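Local coordinates for PmoD (Methylocystis sp. ATCC 49242, PDB 6CPD), which binds copper(I) through a soluble cupredoxin-like domain and probably takes part in copper handling in the periplasm of a methane-oxidizing bacterium, at residues 17-22 and 39-44; 79-84 and 93-98; 104-109 and 122-127. One frame throughout, in Å; residues are numbered along the deposited sequence.

Contact 1: 17-22 and 39-44; sequences ITVFQP and TIMAFD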
ATOM      1  N   ILE B  17       2.948   4.701   3.484  1.00 20.29           N
ATOM      2  CA  ILE B  17       3.783   5.501   2.578  1.00 23.54           C
ATOM      3  C   ILE B  17       2.926   6.178   1.510  1.00 28.35           C
ATOM      4  O   ILE B  17       2.033   5.542   0.933  1.00 23.78           O
ATOM      5  CB  ILE B  17       4.836   4.605   1.885  1.00 28.31           C
ATOM      6  CG1 ILE B  17       5.784   4.007   2.933  1.00 24.53           C
ATOM      7  CG2 ILE B  17       5.616   5.399   0.826  1.00 27.88           C
ATOM      8  CD1 ILE B  17       6.709   2.924   2.363  1.00 28.00           C
ATOM      9  N   THR B  18       3.204   7.454   1.246  1.00 27.09           N
ATOM     10  CA  THR B  18       2.588   8.182   0.147  1.00 25.34           C
ATOM     11  C   THR B  18       3.707   8.807  -0.703  1.00 28.23           C
ATOM     12  O   THR B  18       4.702   9.297  -0.168  1.00 28.54           O
ATOM     13  CB  THR B  18       1.638   9.307   0.639  1.00 44.15           C
ATOM     14  OG1 THR B  18       0.681   8.786   1.576  1.00 39.69           O
ATOM     15  CG2 THR B  18       0.897   9.927  -0.535  1.00 49.10           C
ATOM     16  N   VAL B  19       3.553   8.761  -2.016  1.00 25.77           N
ATOM     17  CA  VAL B  19       4.544   9.339  -2.910  1.00 26.57           C
ATOM     18  C   VAL B  19       3.892  10.369  -3.801  1.00 29.96           C
ATOM     19  O   VAL B  19       2.851  10.085  -4.398  1.00 31.60           O
ATOM     20  CB  VAL B  19       5.197   8.258  -3.798  1.00 28.50           C
ATOM     21  CG1 VAL B  19       6.291   8.869  -4.646  1.00 29.70           C
ATOM     22  CG2 VAL B  19       5.752   7.112  -2.939  1.00 29.76           C
ATOM     23  N   PHE B  20       4.453  11.573  -3.887  1.00 31.61           N
ATOM     24  CA  PHE B  20       3.968  12.469  -4.929  1.00 35.42           C
ATOM     25  C   PHE B  20       5.118  13.140  -5.675  1.00 42.64           C
ATOM     26  O   PHE B  20       6.260  13.146  -5.215  1.00 34.37           O
ATOM     27  CB  PHE B  20       2.942  13.488  -4.409  1.00 43.31           C
ATOM     28  CG  PHE B  20       3.448  14.457  -3.399  1.00 45.27           C
ATOM     29  CD1 PHE B  20       3.559  14.090  -2.065  1.00 46.86           C
ATOM     30  CD2 PHE B  20       3.689  15.787  -3.759  1.00 50.02           C
ATOM     31  CE1 PHE B  20       3.979  15.016  -1.111  1.00 51.99           C
ATOM     32  CE2 PHE B  20       4.110  16.723  -2.814  1.00 49.16           C
ATOM     33  CZ  PHE B  20       4.252  16.335  -1.486  1.00 52.34           C
ATOM     34  N   GLN B  21       4.784  13.644  -6.860  1.00 26.82           N
ATOM     35  CA  GLN B  21       5.728  14.276  -7.777  1.00 28.59           C
ATOM     36  C   GLN B  21       5.143  15.599  -8.244  1.00 31.35           C
ATOM     37  O   GLN B  21       4.496  15.686  -9.298  1.00 32.16           O
ATOM     38  CB  GLN B  21       6.000  13.358  -8.956  1.00 28.85           C
ATOM     39  CG  GLN B  21       6.526  11.969  -8.544  1.00 29.88           C
ATOM     40  CD  GLN B  21       7.114  11.209  -9.722  1.00 33.58           C
ATOM     41  OE1 GLN B  21       6.384  10.746 -10.599  1.00 31.81           O
ATOM     42  NE2 GLN B  21       8.441  11.110  -9.766  1.00 32.91           N
ATOM     43  N   PRO B  22       5.347  16.636  -7.429  1.00 34.22           N
ATOM     44  CA  PRO B  22       4.702  17.948  -7.560  1.00 33.30           C
ATOM     45  C   PRO B  22       5.018  18.669  -8.879  1.00 44.10           C
ATOM     46  O   PRO B  22       4.244  19.550  -9.285  1.00 39.68           O
ATOM     47  CB  PRO B  22       5.246  18.725  -6.353  1.00 41.82           C
ATOM     48  CG  PRO B  22       6.537  18.038  -5.990  1.00 38.97           C
ATOM     49  CD  PRO B  22       6.303  16.585  -6.309  1.00 34.43           C
ATOM     50  N   THR B  39      10.744  14.061  -6.216  1.00 31.32           N
ATOM     51  CA  THR B  39       9.848  13.073  -5.641  1.00 31.96           C
ATOM     52  C   THR B  39       9.855  13.207  -4.136  1.00 33.39           C
ATOM     53  O   THR B  39      10.917  13.257  -3.519  1.00 31.84           O
ATOM     54  CB  THR B  39      10.270  11.662  -6.072  1.00 32.10           C
ATOM     55  OG1 THR B  39      10.348  11.626  -7.499  1.00 32.79           O
ATOM     56  CG2 THR B  39       9.271  10.624  -5.593  1.00 29.39           C
ATOM     57  N   ILE B  40       8.662  13.263  -3.541  1.00 28.33           N
ATOM     58  CA  ILE B  40       8.560  13.349  -2.108  1.00 26.19           C
ATOM     59  C   ILE B  40       7.907  12.085  -1.595  1.00 30.58           C
ATOM     60  O   ILE B  40       6.830  11.716  -2.055  1.00 29.12           O
ATOM     61  CB  ILE B  40       7.749  14.580  -1.675  1.00 30.38           C
ATOM     62  CG1 ILE B  40       8.470  15.852  -2.124  1.00 33.96           C
ATOM     63  CG2 ILE B  40       7.497  14.556  -0.156  1.00 31.45           C
ATOM     64  CD1 ILE B  40       7.628  17.107  -1.980  1.00 44.33           C
ATOM     65  N   MET B  41       8.564  11.430  -0.644  1.00 29.21           N
ATOM     66  CA  MET B  41       7.988  10.259   0.014  1.00 27.27           C
ATOM     67  C   MET B  41       7.669  10.551   1.468  1.00 30.70           C
ATOM     68  O   MET B  41       8.565  10.897   2.243  1.00 32.01           O
ATOM     69  CB  MET B  41       8.943   9.074  -0.087  1.00 27.28           C
ATOM     70  CG  MET B  41       9.372   8.785  -1.527  1.00 34.38           C
ATOM     71  SD  MET B  41      10.336   7.267  -1.651  1.00 64.61           S
ATOM     72  CE  MET B  41       9.519   6.306  -0.385  1.00 37.28           C
ATOM     73  N   ALA B  42       6.394  10.400   1.829  1.00 28.30           N
ATOM     74  CA  ALA B  42       5.937  10.660   3.187  1.00 30.19           C
ATOM     75  C   ALA B  42       5.629   9.359   3.927  1.00 32.59           C
ATOM     76  O   ALA B  42       4.924   8.492   3.400  1.00 33.07           O
ATOM     77  CB  ALA B  42       4.709  11.562   3.165  1.00 31.79           C
ATOM     78  N   PHE B  43       6.150   9.250   5.149  1.00 29.56           N
ATOM     79  CA  PHE B  43       6.039   8.050   5.982  1.00 31.65           C
ATOM     80  C   PHE B  43       5.173   8.360   7.201  1.00 27.92           C
ATOM     81  O   PHE B  43       5.337   9.400   7.839  1.00 32.77           O
ATOM     82  CB  PHE B  43       7.424   7.564   6.422  1.00 32.15           C
ATOM     83  CG  PHE B  43       8.300   7.124   5.283  1.00 29.96           C
ATOM     84  CD1 PHE B  43       8.980   8.056   4.520  1.00 34.33           C
ATOM     85  CD2 PHE B  43       8.434   5.784   4.972  1.00 24.99           C
ATOM     86  CE1 PHE B  43       9.773   7.653   3.460  1.00 37.01           C
ATOM     87  CE2 PHE B  43       9.223   5.375   3.920  1.00 32.25           C
ATOM     88  CZ  PHE B  43       9.901   6.314   3.165  1.00 33.18           C
ATOM     89  N   ASP B  44       4.246   7.457   7.507  1.00 24.94           N
ATOM     90  CA  ASP B  44       3.348   7.607   8.649  1.00 24.68           C
ATOM     91  C   ASP B  44       3.415   6.295   9.449  1.00 26.37           C
ATOM     92  O   ASP B  44       2.864   5.273   9.043  1.00 26.45           O
ATOM     93  CB  ASP B  44       1.911   7.874   8.180  1.00 29.25           C
ATOM     94  CG  ASP B  44       0.910   8.023   9.338  1.00 45.16           C
ATOM     95  OD1 ASP B  44       1.239   7.726  10.510  1.00 46.44           O
ATOM     96  OD2 ASP B  44      -0.255   8.380   9.052  1.00 55.23           O
TER
HETATM   97  O   HOH W   1       2.076   8.277   4.368  1.00 28.93           O
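Within one antiparallel sheet of the cupredoxin-like fold, Ile17 to Phe20 run alongside Thr39 to Phe43 as neighbouring strands. Two hydrogen-bonded pairs tie them together. Ala42 N lies 2.8 Å from Thr18 O, and Ile40 N lies 2.9 Å from Phe20 O; each bond is returned by one in the opposite direction, from Thr18 N to Ala42 O and from Phe20 N to Ile40 O. Between and beyond these pairs, Ile17 faces Phe43 and Val19 faces Met41 without such bonds, and all four side chains are buried. Ile17 lies side by side with Phe43, its CG1 3.8 Å from Phe43 CD2 at an oblique approach to the ring, while Val19 CG1 meets Thr39 CG2 at 3.6 Å. Beta-branched Ile17 and Val19 suit an extended strand, and their methyls supply apolar surface to Phe43, Met41 and Thr39.

The other face, carrying Thr18, Phe20, Ile40 and Ala42, is less buried. Phe20 holds CG between its backbone N and carbonyl carbon (chi1 64°), which swings the ring across to the next strand. Ile40 CB then sits over one ring face, off toward the rim, and Ile40 CD1 reaches within 3.5 Å of Phe20 CZ. Farther along, a water donates to Ala42 O at 3.0 Å and also bonds Thr18 OG1.

Past the strand end, Gln21 NE2 donates to Thr39 OG1 in a fairly straight bond, 3.0 Å long and close to the amide plane (N-H...O 160°). Its amide NE2 also bonds Ala35 O, and Thr39 OG1 bonds Gly37 O. The chemistry is therefore divided: apolar side chains on the inner face, mixed apolar and watered groups on the outer one, and a short polar chain that gives buried Gln21 and Thr39 partners.

Contact 2: 79-84 and 93-98; sequences TELHLP and FSVEHN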
ATOM      1  N   THR B  79      23.628   3.174  -3.322  1.00 39.73           N
ATOM      2  CA  THR B  79      22.716   4.078  -2.599  1.00 39.50           C
ATOM      3  C   THR B  79      22.284   5.327  -3.364  1.00 40.38           C
ATOM      4  O   THR B  79      23.118   6.069  -3.881  1.00 43.24           O
ATOM      5  CB  THR B  79      23.346   4.507  -1.267  1.00 43.19           C
ATOM      6  OG1 THR B  79      23.364   3.374  -0.392  1.00 41.74           O
ATOM      7  CG2 THR B  79      22.541   5.644  -0.610  1.00 36.43           C
ATOM      8  N   GLU B  80      20.968   5.545  -3.420  1.00 38.36           N
ATOM      9  CA  GLU B  80      20.377   6.768  -3.977  1.00 38.90           C
ATOM     10  C   GLU B  80      20.219   7.822  -2.908  1.00 37.64           C
ATOM     11  O   GLU B  80      20.442   9.005  -3.142  1.00 35.92           O
ATOM     12  CB  GLU B  80      19.000   6.507  -4.590  1.00 36.11           C
ATOM     13  CG  GLU B  80      19.024   5.861  -5.933  1.00 48.60           C
ATOM     14  CD  GLU B  80      19.436   6.815  -7.046  1.00 55.34           C
ATOM     15  OE1 GLU B  80      19.303   8.048  -6.873  1.00 55.50           O
ATOM     16  OE2 GLU B  80      19.878   6.315  -8.102  1.00 58.63           O
ATOM     17  N   LEU B  81      19.772   7.382  -1.738  1.00 36.53           N
ATOM     18  CA  LEU B  81      19.583   8.291  -0.623  1.00 40.49           C
ATOM     19  C   LEU B  81      19.748   7.539   0.683  1.00 35.52           C
ATOM     20  O   LEU B  81      19.382   6.373   0.773  1.00 32.46           O
ATOM     21  CB  LEU B  81      18.190   8.929  -0.722  1.00 44.65           C
ATOM     22  CG  LEU B  81      17.495   9.599   0.462  1.00 54.46           C
ATOM     23  CD1 LEU B  81      16.574  10.679  -0.061  1.00 58.80           C
ATOM     24  CD2 LEU B  81      16.685   8.585   1.268  1.00 52.56           C
ATOM     25  N   HIS B  82      20.268   8.213   1.699  1.00 37.07           N
ATOM     26  CA  HIS B  82      20.472   7.581   2.999  1.00 36.72           C
ATOM     27  C   HIS B  82      20.168   8.537   4.138  1.00 39.11           C
ATOM     28  O   HIS B  82      20.773   9.595   4.235  1.00 40.79           O
ATOM     29  CB  HIS B  82      21.903   7.060   3.135  1.00 42.70           C
ATOM     30  CG  HIS B  82      22.136   6.281   4.390  1.00 50.56           C
ATOM     31  ND1 HIS B  82      23.337   6.289   5.062  1.00 61.13           N
ATOM     32  CD2 HIS B  82      21.314   5.468   5.099  1.00 48.70           C
ATOM     33  CE1 HIS B  82      23.246   5.522   6.136  1.00 62.11           C
ATOM     34  NE2 HIS B  82      22.028   5.010   6.177  1.00 52.60           N
ATOM     35  N   LEU B  83      19.208   8.170   4.984  1.00 38.43           N
ATOM     36  CA  LEU B  83      18.951   8.905   6.215  1.00 42.74           C
ATOM     37  C   LEU B  83      19.393   8.091   7.421  1.00 42.20           C
ATOM     38  O   LEU B  83      18.828   7.031   7.685  1.00 41.02           O
ATOM     39  CB  LEU B  83      17.472   9.249   6.374  1.00 43.09           C
ATOM     40  CG  LEU B  83      16.665  10.004   5.334  1.00 50.74           C
ATOM     41  CD1 LEU B  83      15.307  10.277   5.971  1.00 52.24           C
ATOM     42  CD2 LEU B  83      17.348  11.297   4.916  1.00 60.47           C
ATOM     43  N   PRO B  84      20.389   8.586   8.169  1.00 43.90           N
ATOM     44  CA  PRO B  84      20.844   7.877   9.369  1.00 45.80           C
ATOM     45  C   PRO B  84      19.724   7.640  10.379  1.00 44.80           C
ATOM     46  O   PRO B  84      18.753   8.399  10.428  1.00 46.61           O
ATOM     47  CB  PRO B  84      21.905   8.824   9.965  1.00 48.95           C
ATOM     48  CG  PRO B  84      22.381   9.626   8.818  1.00 52.72           C
ATOM     49  CD  PRO B  84      21.199   9.783   7.884  1.00 48.13           C
ATOM     50  N   PHE B  93       7.343  11.539   8.851  1.00 38.53           N
ATOM     51  CA  PHE B  93       8.455  12.289   8.255  1.00 39.82           C
ATOM     52  C   PHE B  93       8.379  12.191   6.740  1.00 37.45           C
ATOM     53  O   PHE B  93       7.698  11.318   6.205  1.00 34.54           O
ATOM     54  CB  PHE B  93       9.822  11.799   8.774  1.00 36.72           C
ATOM     55  CG  PHE B  93      10.172  10.375   8.384  1.00 42.26           C
ATOM     56  CD1 PHE B  93       9.657   9.297   9.087  1.00 41.05           C
ATOM     57  CD2 PHE B  93      11.049  10.123   7.339  1.00 43.51           C
ATOM     58  CE1 PHE B  93       9.999   7.998   8.747  1.00 44.28           C
ATOM     59  CE2 PHE B  93      11.392   8.826   6.991  1.00 42.43           C
ATOM     60  CZ  PHE B  93      10.866   7.764   7.689  1.00 43.78           C
ATOM     61  N   SER B  94       9.077  13.089   6.054  1.00 34.78           N
ATOM     62  CA  SER B  94       9.121  13.064   4.599  1.00 33.58           C
ATOM     63  C   SER B  94      10.566  13.093   4.132  1.00 33.79           C
ATOM     64  O   SER B  94      11.432  13.624   4.827  1.00 33.50           O
ATOM     65  CB  SER B  94       8.373  14.258   3.996  1.00 42.37           C
ATOM     66  OG  SER B  94       6.976  14.190   4.236  1.00 52.35           O
ATOM     67  N   VAL B  95      10.816  12.504   2.966  1.00 30.73           N
ATOM     68  CA  VAL B  95      12.105  12.624   2.302  1.00 37.17           C
ATOM     69  C   VAL B  95      11.828  13.105   0.881  1.00 35.40           C
ATOM     70  O   VAL B  95      10.767  12.830   0.309  1.00 33.76           O
ATOM     71  CB  VAL B  95      12.908  11.297   2.290  1.00 44.81           C
ATOM     72  CG1 VAL B  95      12.729  10.565   3.600  1.00 50.05           C
ATOM     73  CG2 VAL B  95      12.483  10.421   1.154  1.00 35.72           C
ATOM     74  N   GLU B  96      12.744  13.907   0.356  1.00 32.59           N
ATOM     75  CA  GLU B  96      12.628  14.413  -0.993  1.00 32.01           C
ATOM     76  C   GLU B  96      13.850  13.977  -1.769  1.00 35.12           C
ATOM     77  O   GLU B  96      14.956  13.986  -1.238  1.00 39.75           O
ATOM     78  CB  GLU B  96      12.490  15.944  -0.994  1.00 35.29           C
ATOM     79  CG  GLU B  96      12.389  16.577  -2.382  1.00 36.10           C
ATOM     80  CD  GLU B  96      13.744  16.829  -3.045  1.00 48.83           C
ATOM     81  OE1 GLU B  96      14.775  16.821  -2.341  1.00 48.74           O
ATOM     82  OE2 GLU B  96      13.770  17.033  -4.281  1.00 55.87           O
ATOM     83  N   HIS B  97      13.654  13.577  -3.016  1.00 31.03           N
ATOM     84  CA  HIS B  97      14.783  13.161  -3.833  1.00 33.66           C
ATOM     85  C   HIS B  97      14.480  13.383  -5.308  1.00 38.01           C
ATOM     86  O   HIS B  97      13.359  13.144  -5.765  1.00 35.27           O
ATOM     87  CB  HIS B  97      15.120  11.684  -3.578  1.00 30.57           C
ATOM     88  CG  HIS B  97      16.361  11.226  -4.281  1.00 36.43           C
ATOM     89  ND1 HIS B  97      17.609  11.721  -3.981  1.00 41.64           N
ATOM     90  CD2 HIS B  97      16.541  10.339  -5.291  1.00 40.60           C
ATOM     91  CE1 HIS B  97      18.511  11.153  -4.763  1.00 46.22           C
ATOM     92  NE2 HIS B  97      17.885  10.312  -5.572  1.00 44.40           N
ATOM     93  N   ASN B  98      15.469  13.848  -6.056  1.00 38.45           N
ATOM     94  CA  ASN B  98      15.336  13.878  -7.500  1.00 39.54           C
ATOM     95  C   ASN B  98      15.819  12.558  -8.073  1.00 40.89           C
ATOM     96  O   ASN B  98      17.014  12.283  -8.080  1.00 46.31           O
ATOM     97  CB  ASN B  98      16.128  15.040  -8.107  1.00 50.51           C
ATOM     98  CG  ASN B  98      15.878  15.203  -9.602  1.00 61.95           C
ATOM     99  OD1 ASN B  98      14.914  15.847 -10.014  1.00 68.79           O
ATOM    100  ND2 ASN B  98      16.767  14.637 -10.421  1.00 63.39           N
TER
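Leu81 and Leu83 reach across from strand 79-86 onto Val95 and His97 of strand 92-99, which belongs to the other sheet. The axes of these segments come no nearer than 9.3 Å, and the gap is bridged by side chains. The closest apolar meeting is Leu83 CD1 against Val95 CG1, 3.5 Å, where the two chains approach at a slant. Leu81 and His97 instead run antiparallel alongside one another: Leu81 CD1 stops 3.9 Å from His97 CB, and Leu81 CB stands over one face of the imidazole near its rim. Long leucines suit the distance, and the short branched valine offers its methyls to their ends.

The polar end is equally definite. His97 CG lies anti to the backbone N (chi1 -174°), sending the ring toward Glu80, and the Glu80 chain is bent at chi2 (-75°), so the two meet roughly perpendicularly. His97 NE2 donates to Glu80 OE1 at 3.0 Å, using the anti lone pair of that oxygen, with the acceptor tilted a little from the ring plane. The carboxylate and ring planes stand 70° apart. Since Glu80 OE2 also forms a salt bridge with Arg61, the carboxylate is gripped at both oxygens and is likely to polarise the imidazole.

Packing is looser elsewhere. Leu83 CD1 approaches Phe93 CE2 only to 4.3 Å, and that ring is stacked with Tyr88 and Phe43. Ser94, Glu96 and Asn98 start away from the opposing strand, on the exposed side, where hydrophilic residues fit. Glu80 and Leu81 both face Ile59, a classic beta bulge at the corner of their strand. Alternating inward and outward residues, with side chains meeting across two facing sheets, are typical of a beta sandwich such as the cupredoxin fold.

Contact 3: 104-109 and 122-127; sequences HYIGLV and QFKFMV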
ATOM      1  N   HIS B 104      14.388   0.112 -11.127  1.00 30.22           N
ATOM      2  CA  HIS B 104      13.860  -0.492  -9.907  1.00 30.26           C
ATOM      3  C   HIS B 104      14.676  -0.054  -8.718  1.00 29.60           C
ATOM      4  O   HIS B 104      15.914  -0.026  -8.787  1.00 33.48           O
ATOM      5  CB  HIS B 104      13.891  -2.025  -9.960  1.00 34.70           C
ATOM      6  CG  HIS B 104      12.995  -2.625 -10.993  1.00 43.07           C
ATOM      7  ND1 HIS B 104      13.436  -2.969 -12.253  1.00 55.38           N
ATOM      8  CD2 HIS B 104      11.687  -2.967 -10.942  1.00 40.79           C
ATOM      9  CE1 HIS B 104      12.434  -3.496 -12.933  1.00 55.27           C
ATOM     10  NE2 HIS B 104      11.360  -3.499 -12.162  1.00 50.75           N
ATOM     11  N   TYR B 105      13.979   0.246  -7.624  1.00 26.70           N
ATOM     12  CA  TYR B 105      14.616   0.716  -6.412  1.00 25.74           C
ATOM     13  C   TYR B 105      14.076  -0.058  -5.225  1.00 28.29           C
ATOM     14  O   TYR B 105      13.008  -0.679  -5.300  1.00 27.36           O
ATOM     15  CB  TYR B 105      14.388   2.225  -6.206  1.00 26.39           C
ATOM     16  CG  TYR B 105      15.027   3.061  -7.279  1.00 27.55           C
ATOM     17  CD1 TYR B 105      14.367   3.308  -8.472  1.00 33.16           C
ATOM     18  CD2 TYR B 105      16.303   3.578  -7.113  1.00 31.02           C
ATOM     19  CE1 TYR B 105      14.966   4.072  -9.479  1.00 35.18           C
ATOM     20  CE2 TYR B 105      16.901   4.336  -8.102  1.00 37.11           C
ATOM     21  CZ  TYR B 105      16.231   4.585  -9.278  1.00 40.50           C
ATOM     22  OH  TYR B 105      16.848   5.341 -10.257  1.00 49.06           O
ATOM     23  N   ILE B 106      14.822  -0.026  -4.131  1.00 28.73           N
ATOM     24  CA  ILE B 106      14.377  -0.648  -2.899  1.00 28.39           C
ATOM     25  C   ILE B 106      14.574   0.328  -1.752  1.00 31.00           C
ATOM     26  O   ILE B 106      15.677   0.842  -1.564  1.00 28.23           O
ATOM     27  CB  ILE B 106      15.156  -1.946  -2.588  1.00 28.95           C
ATOM     28  CG1 ILE B 106      15.139  -2.904  -3.787  1.00 28.76           C
ATOM     29  CG2 ILE B 106      14.608  -2.585  -1.301  1.00 32.37           C
ATOM     30  CD1 ILE B 106      15.799  -4.238  -3.542  1.00 31.37           C
ATOM     31  N   GLY B 107      13.520   0.586  -0.985  1.00 28.39           N
ATOM     32  CA  GLY B 107      13.678   1.360   0.228  1.00 27.80           C
ATOM     33  C   GLY B 107      13.905   0.375   1.360  1.00 32.14           C
ATOM     34  O   GLY B 107      13.076  -0.504   1.602  1.00 32.80           O
ATOM     35  N   LEU B 108      15.050   0.493   2.021  1.00 30.54           N
ATOM     36  CA  LEU B 108      15.370  -0.352   3.165  1.00 31.13           C
ATOM     37  C   LEU B 108      15.119   0.398   4.460  1.00 31.44           C
ATOM     38  O   LEU B 108      15.823   1.362   4.756  1.00 33.44           O
ATOM     39  CB  LEU B 108      16.827  -0.803   3.124  1.00 32.12           C
ATOM     40  CG  LEU B 108      17.236  -1.578   1.886  1.00 38.97           C
ATOM     41  CD1 LEU B 108      18.744  -1.820   1.879  1.00 40.78           C
ATOM     42  CD2 LEU B 108      16.473  -2.875   1.878  1.00 40.79           C
ATOM     43  N   VAL B 109      14.131  -0.038   5.224  1.00 27.75           N
ATOM     44  CA  VAL B 109      13.821   0.594   6.500  1.00 26.22           C
ATOM     45  C   VAL B 109      14.359  -0.291   7.610  1.00 33.35           C
ATOM     46  O   VAL B 109      13.969  -1.448   7.740  1.00 33.33           O
ATOM     47  CB  VAL B 109      12.311   0.805   6.711  1.00 30.73           C
ATOM     48  CG1 VAL B 109      12.059   1.472   8.063  1.00 29.37           C
ATOM     49  CG2 VAL B 109      11.708   1.632   5.571  1.00 32.19           C
ATOM     50  N   GLN B 122      11.730  -4.149   3.468  1.00 31.15           N
ATOM     51  CA  GLN B 122      11.994  -3.641   2.127  1.00 29.27           C
ATOM     52  C   GLN B 122      10.704  -3.182   1.498  1.00 35.17           C
ATOM     53  O   GLN B 122       9.680  -3.859   1.631  1.00 36.94           O
ATOM     54  CB  GLN B 122      12.647  -4.723   1.237  1.00 33.38           C
ATOM     55  CG  GLN B 122      13.854  -5.415   1.858  1.00 37.44           C
ATOM     56  CD  GLN B 122      14.443  -6.520   0.976  1.00 48.32           C
ATOM     57  OE1 GLN B 122      14.039  -6.700  -0.174  1.00 51.13           O
ATOM     58  NE2 GLN B 122      15.413  -7.251   1.517  1.00 51.22           N
ATOM     59  N   PHE B 123      10.709  -1.998   0.901  1.00 29.02           N
ATOM     60  CA  PHE B 123       9.627  -1.705  -0.021  1.00 29.55           C
ATOM     61  C   PHE B 123      10.223  -1.508  -1.400  1.00 31.02           C
ATOM     62  O   PHE B 123      11.129  -0.683  -1.611  1.00 28.87           O
ATOM     63  CB  PHE B 123       8.778  -0.527   0.427  1.00 34.47           C
ATOM     64  CG  PHE B 123       9.506   0.761   0.591  1.00 34.90           C
ATOM     65  CD1 PHE B 123       9.500   1.707  -0.421  1.00 36.64           C
ATOM     66  CD2 PHE B 123      10.087   1.090   1.814  1.00 41.56           C
ATOM     67  CE1 PHE B 123      10.140   2.935  -0.253  1.00 37.93           C
ATOM     68  CE2 PHE B 123      10.716   2.325   2.001  1.00 41.76           C
ATOM     69  CZ  PHE B 123      10.741   3.247   0.962  1.00 38.38           C
ATOM     70  N   LYS B 124       9.700  -2.287  -2.335  1.00 27.59           N
ATOM     71  CA  LYS B 124      10.242  -2.312  -3.682  1.00 23.50           C
ATOM     72  C   LYS B 124       9.371  -1.427  -4.533  1.00 27.01           C
ATOM     73  O   LYS B 124       8.148  -1.461  -4.415  1.00 24.94           O
ATOM     74  CB  LYS B 124      10.272  -3.737  -4.218  1.00 26.80           C
ATOM     75  CG  LYS B 124      11.129  -4.663  -3.385  1.00 31.18           C
ATOM     76  CD  LYS B 124      11.404  -5.958  -4.109  1.00 40.22           C
ATOM     77  CE  LYS B 124      12.363  -6.822  -3.335  1.00 50.44           C
ATOM     78  NZ  LYS B 124      12.769  -7.986  -4.165  1.00 56.60           N
ATOM     79  N   PHE B 125       9.987  -0.598  -5.369  1.00 26.02           N
ATOM     80  CA  PHE B 125       9.188   0.261  -6.224  1.00 23.61           C
ATOM     81  C   PHE B 125       9.922   0.541  -7.515  1.00 26.88           C
ATOM     82  O   PHE B 125      11.108   0.250  -7.655  1.00 28.33           O
ATOM     83  CB  PHE B 125       8.822   1.585  -5.518  1.00 24.93           C
ATOM     84  CG  PHE B 125      10.005   2.447  -5.138  1.00 26.43           C
ATOM     85  CD1 PHE B 125      10.716   2.201  -3.974  1.00 27.86           C
ATOM     86  CD2 PHE B 125      10.383   3.534  -5.931  1.00 29.45           C
ATOM     87  CE1 PHE B 125      11.799   3.003  -3.620  1.00 29.36           C
ATOM     88  CE2 PHE B 125      11.457   4.349  -5.577  1.00 26.44           C
ATOM     89  CZ  PHE B 125      12.157   4.090  -4.421  1.00 28.34           C
ATOM     90  N   MET B 126       9.221   1.114  -8.471  1.00 26.79           N
ATOM     91  CA  MET B 126       9.939   1.488  -9.664  1.00 28.74           C
ATOM     92  C   MET B 126       9.615   2.898 -10.100  1.00 32.56           C
ATOM     93  O   MET B 126       8.536   3.432  -9.820  1.00 30.47           O
ATOM     94  CB  MET B 126       9.657   0.504 -10.766  1.00 35.41           C
ATOM     95  CG  MET B 126       8.279   0.534 -11.328  1.00 44.56           C
ATOM     96  SD  MET B 126       8.381  -0.495 -12.798  1.00143.27           S
ATOM     97  CE  MET B 126       9.820   0.253 -13.558  1.00 62.73           C
ATOM     98  N   VAL B 127      10.589   3.493 -10.779  1.00 36.03           N
ATOM     99  CA  VAL B 127      10.462   4.837 -11.302  1.00 34.77           C
ATOM    100  C   VAL B 127      10.442   4.720 -12.810  1.00 39.83           C
ATOM    101  O   VAL B 127      11.304   4.066 -13.397  1.00 39.45           O
ATOM    102  CB  VAL B 127      11.618   5.736 -10.830  1.00 38.45           C
ATOM    103  CG1 VAL B 127      11.533   7.108 -11.475  1.00 44.87           C
ATOM    104  CG2 VAL B 127      11.629   5.824  -9.298  1.00 34.39           C
TER
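Phe123 lays its ring against Gly107 across the hairpin of strands 103-112 and 118-127. From CB the chain turns so that CG falls between the backbone N and the carbonyl carbon (chi1 59°), tipping the ring toward the partner strand. CG keeps some distance from Gly107 O, and CD2 comes closest to it, at 3.4 Å. Next, CE2 lies 3.6 Å from Gly107 CA and meets Val109 CG2 at 3.8 Å, the methyl coming in at the ring edge. CE1 and the tip atom CZ both close on Gly107 CA, which stands over one ring face as a CH-pi contact. Glycine suits this place because a CB here would run into the ring. With a leucine in place of Phe123, Gly107 CA would probably lose its flat cover and a gap would open beside Val109.

Phe125 repeats the turn, and Tyr105 CB sits over its ring, 3.4 Å from Phe125 CZ. The two aromatic rings, 20° from parallel, are displaced so far that they hardly overlap. Beyond them, Val127 CG2 touches Tyr105 CE1, and Tyr105 OH bonds Asn101 O. The backbones are joined at both levels, by Tyr105 N to Phe125 O at 2.9 Å and Gly107 N to Phe123 O at 2.8 Å, each returned. On the other face, Leu108 CD2 rests on the aliphatic Gln122 CG.

Strand 103-112 lies between strand 55-61 and strand 118-127, which has short strand 32-33 beyond it; Phe123 also packs on Val8 of strand 7-10 and on Met5 of the second subunit.

Along the chain the three contacts follow in series, their centres 11 to 13 Å apart. Contacts 1 and 2 share a sheet, in which strand 37-45 is bonded to strand 92-99 through Met41 with Val95 and Phe43 with Phe93. Contact 3 belongs to the second sheet, which also holds strand 79-86 of contact 2, so contact 2 bridges the two layers. Glu80 CG touches Tyr105 CE2 at 3.4 Å. Contact 3 and the inner face of contact 1 meet in the sandwich interior, where Met41, Phe43 and Ile17 pack on Phe123, while contact 2 lies nearer the surface; the copper(I) held by Met7 and Met9 is about 10 Å from the side chains of Ile17 and Phe123.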